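Local atomic coordinates of DNA double-strand break repair nuclease NurA (Sulfolobus solfataricus, PDB entry 2YGK), a protein that processes DNA ends as a manganese-dependent nuclease, working with the HerA helicase, probably to resect the 5' strand during double-strand break repair. Residues A24-Q29 and T212-I217; K34-W39 and L222-R227; V71-A76 and V309-M314. All coordinates share one frame; numbering follows the deposited sequence.

Interaction 1 (A24-Q29 and T212-I217); sequences ANYLKQ and TDYPDI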
ATOM      1  N   ALA A  24     -22.921 -10.289  12.243  1.00100.71           N
ATOM      2  CA  ALA A  24     -23.853  -9.682  13.203  1.00100.50           C
ATOM      3  C   ALA A  24     -24.111 -10.581  14.411  1.00102.18           C
ATOM      4  O   ALA A  24     -23.804 -10.216  15.550  1.00100.19           O
ATOM      5  CB  ALA A  24     -25.176  -9.335  12.522  1.00102.53           C
ATOM      6  N   ASN A  25     -24.673 -11.758  14.151  1.00106.20           N
ATOM      7  CA  ASN A  25     -24.961 -12.738  15.201  1.00108.42           C
ATOM      8  C   ASN A  25     -23.720 -13.058  16.037  1.00106.54           C
ATOM      9  O   ASN A  25     -23.747 -12.911  17.255  1.00105.27           O
ATOM     10  CB  ASN A  25     -25.557 -14.031  14.598  1.00113.19           C
ATOM     11  CG  ASN A  25     -27.008 -13.864  14.157  1.00116.25           C
ATOM     12  OD1 ASN A  25     -27.478 -12.749  13.916  1.00115.51           O
ATOM     13  ND2 ASN A  25     -27.722 -14.980  14.054  1.00122.50           N
ATOM     14  N   TYR A  26     -22.633 -13.478  15.384  1.00106.40           N
ATOM     15  CA  TYR A  26     -21.392 -13.794  16.101  1.00105.18           C
ATOM     16  C   TYR A  26     -21.075 -12.705  17.116  1.00102.68           C
ATOM     17  O   TYR A  26     -20.834 -12.998  18.284  1.00102.38           O
ATOM     18  CB  TYR A  26     -20.206 -13.967  15.147  1.00104.19           C
ATOM     19  CG  TYR A  26     -18.837 -13.824  15.813  1.00 99.96           C
ATOM     20  CD1 TYR A  26     -18.174 -14.935  16.356  1.00 99.69           C
ATOM     21  CD2 TYR A  26     -18.204 -12.573  15.888  1.00 94.68           C
ATOM     22  CE1 TYR A  26     -16.915 -14.805  16.953  1.00 96.44           C
ATOM     23  CE2 TYR A  26     -16.946 -12.430  16.494  1.00 90.67           C
ATOM     24  CZ  TYR A  26     -16.310 -13.547  17.022  1.00 91.50           C
ATOM     25  OH  TYR A  26     -15.078 -13.412  17.609  1.00 85.40           O
ATOM     26  N   LEU A  27     -21.095 -11.452  16.661  1.00101.34           N
ATOM     27  CA  LEU A  27     -20.770 -10.308  17.516  1.00 99.23           C
ATOM     28  C   LEU A  27     -21.767 -10.133  18.639  1.00101.30           C
ATOM     29  O   LEU A  27     -21.379  -9.826  19.751  1.00 99.34           O
ATOM     30  CB  LEU A  27     -20.681  -9.010  16.700  1.00 96.45           C
ATOM     31  CG  LEU A  27     -19.401  -8.839  15.880  1.00 93.93           C
ATOM     32  CD1 LEU A  27     -19.569  -7.756  14.806  1.00 91.41           C
ATOM     33  CD2 LEU A  27     -18.217  -8.536  16.810  1.00 90.23           C
ATOM     34  N   LYS A  28     -23.047 -10.330  18.338  1.00106.29           N
ATOM     35  CA  LYS A  28     -24.122 -10.197  19.333  1.00109.43           C
ATOM     36  C   LYS A  28     -23.986 -11.250  20.435  1.00112.64           C
ATOM     37  O   LYS A  28     -24.212 -10.962  21.608  1.00111.95           O
ATOM     38  CB  LYS A  28     -25.491 -10.314  18.642  1.00112.26           C
ATOM     39  CG  LYS A  28     -26.693 -10.021  19.529  1.00114.56           C
ATOM     40  CD  LYS A  28     -28.003 -10.083  18.734  1.00118.97           C
ATOM     41  CE  LYS A  28     -29.223  -9.980  19.645  1.00120.66           C
ATOM     42  NZ  LYS A  28     -30.494 -10.027  18.878  1.00123.50           N
ATOM     43  N   GLN A  29     -23.584 -12.454  20.039  1.00117.17           N
ATOM     44  CA  GLN A  29     -23.499 -13.606  20.937  1.00121.39           C
ATOM     45  C   GLN A  29     -22.097 -13.786  21.507  1.00120.82           C
ATOM     46  O   GLN A  29     -21.863 -14.671  22.320  1.00122.85           O
ATOM     47  CB  GLN A  29     -23.960 -14.884  20.201  1.00125.69           C
ATOM     48  CG  GLN A  29     -25.374 -15.344  20.588  1.00130.63           C
ATOM     49  CD  GLN A  29     -26.136 -16.057  19.463  1.00136.56           C
ATOM     50  OE1 GLN A  29     -25.692 -16.098  18.306  1.00137.72           O
ATOM     51  NE2 GLN A  29     -27.300 -16.621  19.808  1.00139.94           N
ATOM     52  N   THR A 212     -11.663 -11.087  20.239  1.00 74.84           N
ATOM     53  CA  THR A 212     -12.613 -11.525  19.229  1.00 75.96           C
ATOM     54  C   THR A 212     -12.006 -11.377  17.838  1.00 75.44           C
ATOM     55  O   THR A 212     -10.870 -10.935  17.694  1.00 73.76           O
ATOM     56  CB  THR A 212     -13.929 -10.726  19.308  1.00 75.04           C
ATOM     57  OG1 THR A 212     -13.723  -9.385  18.840  1.00 71.41           O
ATOM     58  CG2 THR A 212     -14.466 -10.704  20.745  1.00 75.41           C
ATOM     59  N   ASP A 213     -12.773 -11.760  16.820  1.00 76.63           N
ATOM     60  CA  ASP A 213     -12.322 -11.662  15.442  1.00 76.43           C
ATOM     61  C   ASP A 213     -12.214 -10.222  14.990  1.00 72.88           C
ATOM     62  O   ASP A 213     -11.503  -9.942  14.033  1.00 72.33           O
ATOM     63  CB  ASP A 213     -13.265 -12.410  14.492  1.00 79.27           C
ATOM     64  CG  ASP A 213     -13.168 -13.924  14.623  1.00 82.51           C
ATOM     65  OD1 ASP A 213     -12.088 -14.437  14.977  1.00 82.60           O
ATOM     66  OD2 ASP A 213     -14.184 -14.597  14.352  1.00 84.33           O
ATOM     67  N   TYR A 214     -12.920  -9.322  15.672  1.00 70.59           N
ATOM     68  CA  TYR A 214     -12.913  -7.893  15.352  1.00 67.39           C
ATOM     69  C   TYR A 214     -12.096  -7.106  16.385  1.00 63.97           C
ATOM     70  O   TYR A 214     -11.869  -7.582  17.490  1.00 64.96           O
ATOM     71  CB  TYR A 214     -14.359  -7.378  15.253  1.00 67.66           C
ATOM     72  CG  TYR A 214     -15.015  -7.814  13.970  1.00 71.50           C
ATOM     73  CD1 TYR A 214     -15.593  -9.065  13.847  1.00 77.39           C
ATOM     74  CD2 TYR A 214     -15.001  -6.990  12.855  1.00 72.21           C
ATOM     75  CE1 TYR A 214     -16.167  -9.475  12.629  1.00 80.59           C
ATOM     76  CE2 TYR A 214     -15.563  -7.374  11.660  1.00 74.62           C
ATOM     77  CZ  TYR A 214     -16.143  -8.614  11.537  1.00 79.16           C
ATOM     78  OH  TYR A 214     -16.688  -8.985  10.321  1.00 81.55           O
ATOM     79  N   PRO A 215     -11.619  -5.907  16.026  1.00 60.12           N
ATOM     80  CA  PRO A 215     -10.881  -5.180  17.057  1.00 57.13           C
ATOM     81  C   PRO A 215     -11.770  -4.536  18.133  1.00 55.36           C
ATOM     82  O   PRO A 215     -12.959  -4.265  17.907  1.00 54.53           O
ATOM     83  CB  PRO A 215     -10.101  -4.138  16.257  1.00 55.31           C
ATOM     84  CG  PRO A 215     -10.787  -4.028  14.966  1.00 56.18           C
ATOM     85  CD  PRO A 215     -11.432  -5.324  14.688  1.00 59.02           C
ATOM     86  N   ASP A 216     -11.160  -4.308  19.297  1.00 53.99           N
ATOM     87  CA  ASP A 216     -11.845  -3.818  20.509  1.00 52.83           C
ATOM     88  C   ASP A 216     -12.523  -2.494  20.279  1.00 50.72           C
ATOM     89  O   ASP A 216     -13.642  -2.249  20.769  1.00 50.20           O
ATOM     90  CB  ASP A 216     -10.855  -3.623  21.643  1.00 52.22           C
ATOM     91  CG  ASP A 216     -10.285  -4.926  22.168  1.00 54.68           C
ATOM     92  OD1 ASP A 216     -10.967  -5.972  22.116  1.00 56.98           O
ATOM     93  OD2 ASP A 216      -9.133  -4.894  22.650  1.00 55.77           O
ATOM     94  N   ILE A 217     -11.826  -1.658  19.521  1.00 48.84           N
ATOM     95  CA  ILE A 217     -12.253  -0.304  19.233  1.00 47.19           C
ATOM     96  C   ILE A 217     -13.531  -0.353  18.429  1.00 48.15           C
ATOM     97  O   ILE A 217     -14.394   0.497  18.625  1.00 48.63           O
ATOM     98  CB  ILE A 217     -11.142   0.515  18.509  1.00 45.74           C
ATOM     99  CG1 ILE A 217     -11.448   2.024  18.564  1.00 44.68           C
ATOM    100  CG2 ILE A 217     -10.949   0.040  17.073  1.00 45.67           C
ATOM    101  CD1 ILE A 217     -10.355   2.943  17.910  1.00 41.06           C
TER
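Y26 and L27 of helix 17-38 pack against T212, D213 and Y214 in a largely buried helix-to-loop contact, where the chain leads into helix 216-223 with P215 at its N-cap position. A single hydrogen bond crosses between the segments: the amide of D213 donates to the phenol oxygen, with D213 N 2.9 Å from Y26 OH and an N-H...O angle of 159°. CG of Y26 stands anti to its backbone N (chi1 160°), which swings the ring off the helix and lets the hydroxyl meet the loop backbone. CB of T212 adds a van der Waals neighbour to the same oxygen. The D213 carboxylate lies nearly parallel to the Y26 ring, the planes 11° apart, and its OD2 comes within 3.6 Å of Y26 CZ. The next residue, L27, reaches Y214: CD1 of L27 sits 4.3 Å above one face of the Y214 ring, towards its rim, while L27 CD2 is 4.0 Å from Y214 CD1. The loop is also tied to itself, since T212 OG1 donates to Y214 O at 2.9 Å. R207 binds the carbonyl oxygens of T212 and D213. At the dimer interface, D213 OD2 forms a salt bridge with K99 of the second subunit, and Y214 OH is hydrogen-bonded to I68 O of that subunit. The phenol oxygen of Y26 thus accepts a main-chain N-H, while the carboxylate beside its ring pairs with K99 of the second subunit, a nearby positive charge that would probably keep D213 ionised.

Interaction 2 (K34-W39 and L222-R227); sequences KVNEYW and LFTEKR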
ATOM      1  N   LYS A  34     -20.208  -8.488  27.732  1.00108.00           N
ATOM      2  CA  LYS A  34     -18.905  -8.067  28.270  1.00105.32           C
ATOM      3  C   LYS A  34     -18.560  -6.610  27.984  1.00100.06           C
ATOM      4  O   LYS A  34     -17.793  -6.002  28.723  1.00 98.38           O
ATOM      5  CB  LYS A  34     -17.789  -8.994  27.778  1.00106.63           C
ATOM      6  CG  LYS A  34     -17.929 -10.386  28.344  1.00113.30           C
ATOM      7  CD  LYS A  34     -16.883 -11.362  27.836  1.00119.22           C
ATOM      8  CE  LYS A  34     -17.143 -12.759  28.431  1.00125.11           C
ATOM      9  NZ  LYS A  34     -16.184 -13.802  27.961  1.00128.58           N
ATOM     10  N   VAL A  35     -19.127  -6.045  26.927  1.00 96.83           N
ATOM     11  CA  VAL A  35     -18.868  -4.650  26.607  1.00 92.68           C
ATOM     12  C   VAL A  35     -19.196  -3.792  27.797  1.00 90.27           C
ATOM     13  O   VAL A  35     -18.336  -3.108  28.333  1.00 89.05           O
ATOM     14  CB  VAL A  35     -19.704  -4.157  25.417  1.00 92.45           C
ATOM     15  CG1 VAL A  35     -19.789  -2.651  25.419  1.00 90.20           C
ATOM     16  CG2 VAL A  35     -19.104  -4.642  24.129  1.00 92.47           C
ATOM     17  N   ASN A  36     -20.448  -3.857  28.222  1.00 89.57           N
ATOM     18  CA  ASN A  36     -20.950  -3.003  29.302  1.00 87.51           C
ATOM     19  C   ASN A  36     -20.254  -3.289  30.644  1.00 85.52           C
ATOM     20  O   ASN A  36     -20.075  -2.381  31.446  1.00 84.75           O
ATOM     21  CB  ASN A  36     -22.474  -3.131  29.391  1.00 89.45           C
ATOM     22  CG  ASN A  36     -23.165  -2.803  28.061  1.00 89.99           C
ATOM     23  OD1 ASN A  36     -22.793  -1.850  27.363  1.00 88.78           O
ATOM     24  ND2 ASN A  36     -24.166  -3.604  27.705  1.00 92.75           N
ATOM     25  N   GLU A  37     -19.839  -4.538  30.855  1.00 84.25           N
ATOM     26  CA  GLU A  37     -18.917  -4.892  31.928  1.00 82.49           C
ATOM     27  C   GLU A  37     -17.678  -4.015  31.841  1.00 77.64           C
ATOM     28  O   GLU A  37     -17.266  -3.432  32.822  1.00 76.57           O
ATOM     29  CB  GLU A  37     -18.459  -6.356  31.820  1.00 84.99           C
ATOM     30  CG  GLU A  37     -19.573  -7.446  31.797  1.00 89.72           C
ATOM     31  CD  GLU A  37     -20.025  -7.903  33.157  1.00 93.31           C
ATOM     32  OE1 GLU A  37     -19.426  -7.494  34.174  1.00 94.37           O
ATOM     33  OE2 GLU A  37     -20.994  -8.684  33.200  1.00 97.91           O
ATOM     34  N   TYR A  38     -17.096  -3.928  30.646  1.00 73.58           N
ATOM     35  CA  TYR A  38     -15.795  -3.267  30.431  1.00 69.50           C
ATOM     36  C   TYR A  38     -15.851  -1.812  29.976  1.00 64.15           C
ATOM     37  O   TYR A  38     -14.819  -1.279  29.623  1.00 62.44           O
ATOM     38  CB  TYR A  38     -15.012  -3.988  29.344  1.00 69.76           C
ATOM     39  CG  TYR A  38     -14.349  -5.291  29.662  1.00 73.56           C
ATOM     40  CD1 TYR A  38     -14.485  -5.936  30.885  1.00 78.59           C
ATOM     41  CD2 TYR A  38     -13.586  -5.899  28.689  1.00 75.17           C
ATOM     42  CE1 TYR A  38     -13.841  -7.164  31.106  1.00 81.82           C
ATOM     43  CE2 TYR A  38     -12.960  -7.084  28.897  1.00 78.73           C
ATOM     44  CZ  TYR A  38     -13.080  -7.722  30.086  1.00 81.39           C
ATOM     45  OH  TYR A  38     -12.416  -8.921  30.195  1.00 85.22           O
ATOM     46  N   TRP A  39     -17.027  -1.201  29.929  1.00 60.73           N
ATOM     47  CA  TRP A  39     -17.156   0.232  29.611  1.00 56.98           C
ATOM     48  C   TRP A  39     -17.619   1.068  30.828  1.00 56.01           C
ATOM     49  O   TRP A  39     -18.481   0.640  31.621  1.00 57.39           O
ATOM     50  CB  TRP A  39     -18.129   0.418  28.455  1.00 55.92           C
ATOM     51  CG  TRP A  39     -18.249   1.827  27.902  1.00 52.23           C
ATOM     52  CD1 TRP A  39     -19.347   2.636  27.969  1.00 51.34           C
ATOM     53  CD2 TRP A  39     -17.267   2.554  27.151  1.00 45.04           C
ATOM     54  NE1 TRP A  39     -19.094   3.829  27.334  1.00 49.30           N
ATOM     55  CE2 TRP A  39     -17.827   3.799  26.821  1.00 45.82           C
ATOM     56  CE3 TRP A  39     -15.973   2.275  26.738  1.00 44.62           C
ATOM     57  CZ2 TRP A  39     -17.125   4.780  26.091  1.00 45.77           C
ATOM     58  CZ3 TRP A  39     -15.265   3.243  26.001  1.00 43.54           C
ATOM     59  CH2 TRP A  39     -15.849   4.483  25.688  1.00 43.06           C
ATOM     60  N   LEU A 222     -19.762  -0.182  18.407  1.00 51.88           N
ATOM     61  CA  LEU A 222     -21.017  -0.836  18.120  1.00 54.29           C
ATOM     62  C   LEU A 222     -21.921  -0.851  19.335  1.00 55.09           C
ATOM     63  O   LEU A 222     -23.099  -0.479  19.218  1.00 57.19           O
ATOM     64  CB  LEU A 222     -20.803  -2.264  17.592  1.00 55.95           C
ATOM     65  CG  LEU A 222     -20.314  -2.370  16.151  1.00 54.36           C
ATOM     66  CD1 LEU A 222     -20.211  -3.805  15.820  1.00 54.97           C
ATOM     67  CD2 LEU A 222     -21.248  -1.659  15.192  1.00 53.89           C
ATOM     68  N   PHE A 223     -21.369  -1.227  20.495  1.00 53.87           N
ATOM     69  CA  PHE A 223     -22.185  -1.555  21.671  1.00 54.74           C
ATOM     70  C   PHE A 223     -22.199  -0.564  22.834  1.00 53.55           C
ATOM     71  O   PHE A 223     -22.767  -0.862  23.873  1.00 54.40           O
ATOM     72  CB  PHE A 223     -21.807  -2.943  22.161  1.00 55.75           C
ATOM     73  CG  PHE A 223     -22.080  -4.007  21.148  1.00 56.85           C
ATOM     74  CD1 PHE A 223     -23.375  -4.293  20.792  1.00 58.04           C
ATOM     75  CD2 PHE A 223     -21.039  -4.671  20.502  1.00 55.70           C
ATOM     76  CE1 PHE A 223     -23.641  -5.246  19.829  1.00 62.04           C
ATOM     77  CE2 PHE A 223     -21.291  -5.627  19.545  1.00 57.30           C
ATOM     78  CZ  PHE A 223     -22.593  -5.925  19.204  1.00 60.86           C
ATOM     79  N   THR A 224     -21.583   0.606  22.660  1.00 51.59           N
ATOM     80  CA  THR A 224     -21.726   1.705  23.609  1.00 50.00           C
ATOM     81  C   THR A 224     -21.998   2.976  22.817  1.00 50.45           C
ATOM     82  O   THR A 224     -21.577   3.088  21.652  1.00 50.51           O
ATOM     83  CB  THR A 224     -20.460   1.891  24.456  1.00 48.06           C
ATOM     84  OG1 THR A 224     -19.438   2.557  23.706  1.00 44.46           O
ATOM     85  CG2 THR A 224     -19.925   0.560  24.948  1.00 46.95           C
ATOM     86  N   GLU A 225     -22.703   3.916  23.434  1.00 51.51           N
ATOM     87  CA  GLU A 225     -23.006   5.202  22.806  1.00 52.27           C
ATOM     88  C   GLU A 225     -22.412   6.358  23.569  1.00 50.03           C
ATOM     89  O   GLU A 225     -21.960   7.318  22.954  1.00 48.26           O
ATOM     90  CB  GLU A 225     -24.525   5.421  22.671  1.00 55.30           C
ATOM     91  CG  GLU A 225     -24.970   6.559  21.671  1.00 60.69           C
ATOM     92  CD  GLU A 225     -25.390   7.908  22.339  1.00 66.93           C
ATOM     93  OE1 GLU A 225     -26.284   7.906  23.215  1.00 71.36           O
ATOM     94  OE2 GLU A 225     -24.848   8.984  21.964  1.00 70.86           O
ATOM     95  N   LYS A 226     -22.431   6.268  24.900  1.00 49.52           N
ATOM     96  CA  LYS A 226     -22.188   7.428  25.746  1.00 49.16           C
ATOM     97  C   LYS A 226     -20.695   7.710  25.951  1.00 47.33           C
ATOM     98  O   LYS A 226     -19.835   6.810  25.886  1.00 46.39           O
ATOM     99  CB  LYS A 226     -22.882   7.269  27.094  1.00 50.71           C
ATOM    100  CG  LYS A 226     -24.403   7.455  27.068  1.00 54.18           C
ATOM    101  CD  LYS A 226     -24.749   8.892  27.381  1.00 57.13           C
ATOM    102  CE  LYS A 226     -26.213   9.264  27.098  1.00 61.48           C
ATOM    103  NZ  LYS A 226     -26.604  10.561  27.834  1.00 62.59           N
ATOM    104  N   ARG A 227     -20.385   8.982  26.186  1.00 46.23           N
ATOM    105  CA  ARG A 227     -19.024   9.396  26.527  1.00 44.25           C
ATOM    106  C   ARG A 227     -18.452   8.556  27.685  1.00 42.69           C
ATOM    107  O   ARG A 227     -19.121   8.334  28.683  1.00 42.97           O
ATOM    108  CB  ARG A 227     -19.034  10.874  26.897  1.00 44.50           C
ATOM    109  CG  ARG A 227     -17.728  11.428  27.455  1.00 45.77           C
ATOM    110  CD  ARG A 227     -17.933  12.901  27.872  1.00 47.40           C
ATOM    111  NE  ARG A 227     -16.687  13.660  28.042  1.00 45.70           N
ATOM    112  CZ  ARG A 227     -16.115  13.944  29.215  1.00 48.60           C
ATOM    113  NH1 ARG A 227     -16.624  13.491  30.356  1.00 50.26           N
ATOM    114  NH2 ARG A 227     -15.004  14.676  29.256  1.00 49.32           N
TER
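W39, T224 and V35 carry this contact, with the methyl group of T224 between the other two. T224 CG2 lies over the pyrrole face of W39, 3.8 Å from the centroid of the five-membered ring and 18° off its normal, a CH-pi contact. The indole is brought beneath it by a chi1 of -173°, which sets CG anti to the backbone N of W39. T224 OG1 stands over the same ring system nearer its rim, but its polar partners are L220 O and R262 NH1. In the plane of the indole, at its edge, K226 O receives a weak bond from W39 NE1, at 3.4 Å and a bent 135°; R262 NH1 also binds this carbonyl. V35 uses both branches: CG1 faces the T224 methyl, while CG2 rests 3.8 Å from F223 CB, the two side chains crossing at about a right angle. The F223 ring is stacked on W333 of the second subunit. Helix 17-38 thereby packs against the C-terminal end of helix 216-223, with V35 also touching V219 and W39 touching L220, just where W39 opens strand 39-41, which runs antiparallel to strand 228-236 at the edge of the mixed sheet.

Interaction 3 (V71-A76 and V309-M314); sequences VYAVGA and VRFSAM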
ATOM      1  N   VAL A  71      10.017  10.103  -6.479  1.00 50.04           N
ATOM      2  CA  VAL A  71       9.974  11.498  -6.080  1.00 49.61           C
ATOM      3  C   VAL A  71       9.070  11.630  -4.877  1.00 48.39           C
ATOM      4  O   VAL A  71       7.897  11.357  -4.991  1.00 48.33           O
ATOM      5  CB  VAL A  71       9.415  12.386  -7.192  1.00 50.82           C
ATOM      6  CG1 VAL A  71       9.305  13.841  -6.713  1.00 49.21           C
ATOM      7  CG2 VAL A  71      10.302  12.287  -8.465  1.00 52.84           C
ATOM      8  N   TYR A  72       9.616  12.058  -3.737  1.00 47.50           N
ATOM      9  CA  TYR A  72       8.851  12.103  -2.504  1.00 46.28           C
ATOM     10  C   TYR A  72       8.854  13.459  -1.833  1.00 45.15           C
ATOM     11  O   TYR A  72       9.685  14.317  -2.093  1.00 46.37           O
ATOM     12  CB  TYR A  72       9.398  11.103  -1.506  1.00 46.08           C
ATOM     13  CG  TYR A  72      10.744  11.504  -0.970  1.00 48.84           C
ATOM     14  CD1 TYR A  72      11.917  11.116  -1.615  1.00 52.54           C
ATOM     15  CD2 TYR A  72      10.847  12.298   0.151  1.00 48.61           C
ATOM     16  CE1 TYR A  72      13.161  11.488  -1.124  1.00 54.43           C
ATOM     17  CE2 TYR A  72      12.069  12.672   0.646  1.00 51.81           C
ATOM     18  CZ  TYR A  72      13.235  12.266   0.007  1.00 55.27           C
ATOM     19  OH  TYR A  72      14.468  12.656   0.522  1.00 57.52           O
ATOM     20  N   ALA A  73       7.929  13.598  -0.907  1.00 42.90           N
ATOM     21  CA  ALA A  73       7.792  14.791  -0.129  1.00 41.55           C
ATOM     22  C   ALA A  73       7.251  14.367   1.211  1.00 39.81           C
ATOM     23  O   ALA A  73       6.278  13.636   1.288  1.00 38.93           O
ATOM     24  CB  ALA A  73       6.848  15.738  -0.814  1.00 41.50           C
ATOM     25  N   VAL A  74       7.891  14.829   2.266  1.00 39.72           N
ATOM     26  CA  VAL A  74       7.452  14.575   3.635  1.00 38.60           C
ATOM     27  C   VAL A  74       7.305  15.916   4.332  1.00 39.30           C
ATOM     28  O   VAL A  74       7.991  16.896   3.963  1.00 40.51           O
ATOM     29  CB  VAL A  74       8.506  13.775   4.417  1.00 38.75           C
ATOM     30  CG1 VAL A  74       8.604  12.333   3.888  1.00 38.84           C
ATOM     31  CG2 VAL A  74       9.859  14.501   4.358  1.00 38.01           C
ATOM     32  N   GLY A  75       6.448  15.953   5.351  1.00 38.06           N
ATOM     33  CA  GLY A  75       6.258  17.147   6.132  1.00 38.41           C
ATOM     34  C   GLY A  75       5.626  16.838   7.486  1.00 37.52           C
ATOM     35  O   GLY A  75       4.784  15.965   7.611  1.00 36.48           O
ATOM     36  N   ALA A  76       6.036  17.561   8.505  1.00 38.04           N
ATOM     37  CA  ALA A  76       5.418  17.412   9.798  1.00 38.34           C
ATOM     38  C   ALA A  76       5.209  18.804  10.381  1.00 39.25           C
ATOM     39  O   ALA A  76       5.921  19.756  10.034  1.00 40.78           O
ATOM     40  CB  ALA A  76       6.267  16.517  10.719  1.00 38.15           C
ATOM     41  N   VAL A 309      -0.559  19.153   7.025  1.00 43.71           N
ATOM     42  CA  VAL A 309       0.530  18.414   6.411  1.00 44.46           C
ATOM     43  C   VAL A 309       0.083  17.540   5.242  1.00 44.83           C
ATOM     44  O   VAL A 309       0.921  17.077   4.482  1.00 43.94           O
ATOM     45  CB  VAL A 309       1.293  17.526   7.442  1.00 43.44           C
ATOM     46  CG1 VAL A 309       1.991  18.405   8.403  1.00 44.83           C
ATOM     47  CG2 VAL A 309       0.369  16.542   8.148  1.00 41.30           C
ATOM     48  N   ARG A 310      -1.220  17.292   5.135  1.00 45.97           N
ATOM     49  CA  ARG A 310      -1.742  16.375   4.116  1.00 47.89           C
ATOM     50  C   ARG A 310      -1.314  16.815   2.720  1.00 48.76           C
ATOM     51  O   ARG A 310      -1.293  18.003   2.414  1.00 49.25           O
ATOM     52  CB  ARG A 310      -3.267  16.318   4.150  1.00 49.18           C
ATOM     53  CG  ARG A 310      -3.859  14.974   3.713  1.00 54.07           C
ATOM     54  CD  ARG A 310      -5.390  14.974   3.870  1.00 59.95           C
ATOM     55  NE  ARG A 310      -5.968  15.833   2.848  1.00 66.52           N
ATOM     56  CZ  ARG A 310      -6.137  15.484   1.570  1.00 71.17           C
ATOM     57  NH1 ARG A 310      -5.802  14.259   1.149  1.00 71.99           N
ATOM     58  NH2 ARG A 310      -6.653  16.369   0.709  1.00 73.12           N
ATOM     59  N   PHE A 311      -0.982  15.851   1.875  1.00 48.63           N
ATOM     60  CA  PHE A 311      -0.684  16.177   0.502  1.00 49.79           C
ATOM     61  C   PHE A 311      -1.927  15.910  -0.311  1.00 51.57           C
ATOM     62  O   PHE A 311      -2.248  14.761  -0.609  1.00 51.78           O
ATOM     63  CB  PHE A 311       0.542  15.391  -0.010  1.00 49.55           C
ATOM     64  CG  PHE A 311       1.849  15.879   0.560  1.00 45.12           C
ATOM     65  CD1 PHE A 311       2.517  16.925  -0.040  1.00 45.19           C
ATOM     66  CD2 PHE A 311       2.381  15.329   1.699  1.00 38.18           C
ATOM     67  CE1 PHE A 311       3.702  17.413   0.484  1.00 43.11           C
ATOM     68  CE2 PHE A 311       3.544  15.808   2.211  1.00 39.25           C
ATOM     69  CZ  PHE A 311       4.215  16.856   1.599  1.00 40.84           C
ATOM     70  N   SER A 312      -2.646  16.979  -0.637  1.00 53.51           N
ATOM     71  CA  SER A 312      -3.744  16.903  -1.611  1.00 55.64           C
ATOM     72  C   SER A 312      -3.249  16.319  -2.955  1.00 57.80           C
ATOM     73  O   SER A 312      -2.064  16.451  -3.321  1.00 56.98           O
ATOM     74  CB  SER A 312      -4.347  18.299  -1.867  1.00 57.15           C
ATOM     75  OG  SER A 312      -3.442  19.121  -2.591  1.00 55.91           O
ATOM     76  N   ALA A 313      -4.172  15.699  -3.690  1.00 60.02           N
ATOM     77  CA  ALA A 313      -3.943  15.351  -5.076  1.00 62.18           C
ATOM     78  C   ALA A 313      -3.297  16.526  -5.827  1.00 64.43           C
ATOM     79  O   ALA A 313      -2.339  16.346  -6.583  1.00 64.84           O
ATOM     80  CB  ALA A 313      -5.248  14.976  -5.720  1.00 64.02           C
HETATM   81  N   MSE A 314      -3.824  17.724  -5.607  1.00 66.57           N
HETATM   82  CA  MSE A 314      -3.290  18.941  -6.212  1.00 69.19           C
HETATM   83  C   MSE A 314      -1.853  19.210  -5.787  1.00 67.75           C
HETATM   84  O   MSE A 314      -1.026  19.540  -6.629  1.00 68.68           O
HETATM   85  CB  MSE A 314      -4.172  20.140  -5.840  1.00 71.40           C
HETATM   86  CG  MSE A 314      -3.733  21.475  -6.426  1.00 76.99           C
HETATM   87 SE   MSE A 314      -5.207  22.776  -6.390  1.00 88.67          SE
HETATM   88  CE  MSE A 314      -5.988  22.355  -8.144  1.00 88.64           C
TER
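F311 packs against A73 and G75 of strand 70-82, on the mixed sheet of an RNase H-like nuclease domain, where the chain passes from helix 300-309 to helix 313-330. From CB, a chi1 of -73° turns CG away from the carbonyl carbon and to the side of the backbone N, directing the ring at the strand. CB and CG serve to carry the ring across; the touching begins farther out. CE1 lies 3.8 Å from A73 CB, and CE2 is 3.6 Å from A73 O. CZ, at the tip, is 3.7 Å from A73 CB, and the peptide between V74 and G75 lies at the ring edge, near its plane. G75 offers backbone alone here. F62 on the adjoining strand 54-65 also meets the F311 ring, with the planes about 55° apart, and M1 of the second subunit packs on it. V309 makes the second half of the contact beside the metal site: its side chain is about 7 Å from the bound manganese and about 5 Å from that of the manganese ligand D58. Its CG1 branch touches the strand backbone, 3.8 Å from both G75 O and the carbonyl carbon of A76.

In the fold
From the N terminus, helix 17-38 supplies the first halves of interactions 1 and 2, one after the other, and strand 70-82 follows with that of interaction 3. The second halves come in the same order, so all three loops cross and none nests. Interactions 1 and 2 each close 182 residues, bringing helix 17-38 to the loop leading into helix 216-223 and to that helix's C-terminal end; their centres are 13 Å apart, and L27 packs on L222 and F223 to join them. Interaction 3 closes 232 residues on the opposite side of the chain's centre, its centre 36 and 38 Å from the others, tying the central sheet to the link between helices 300-309 and 313-330. The second subunit touches all three.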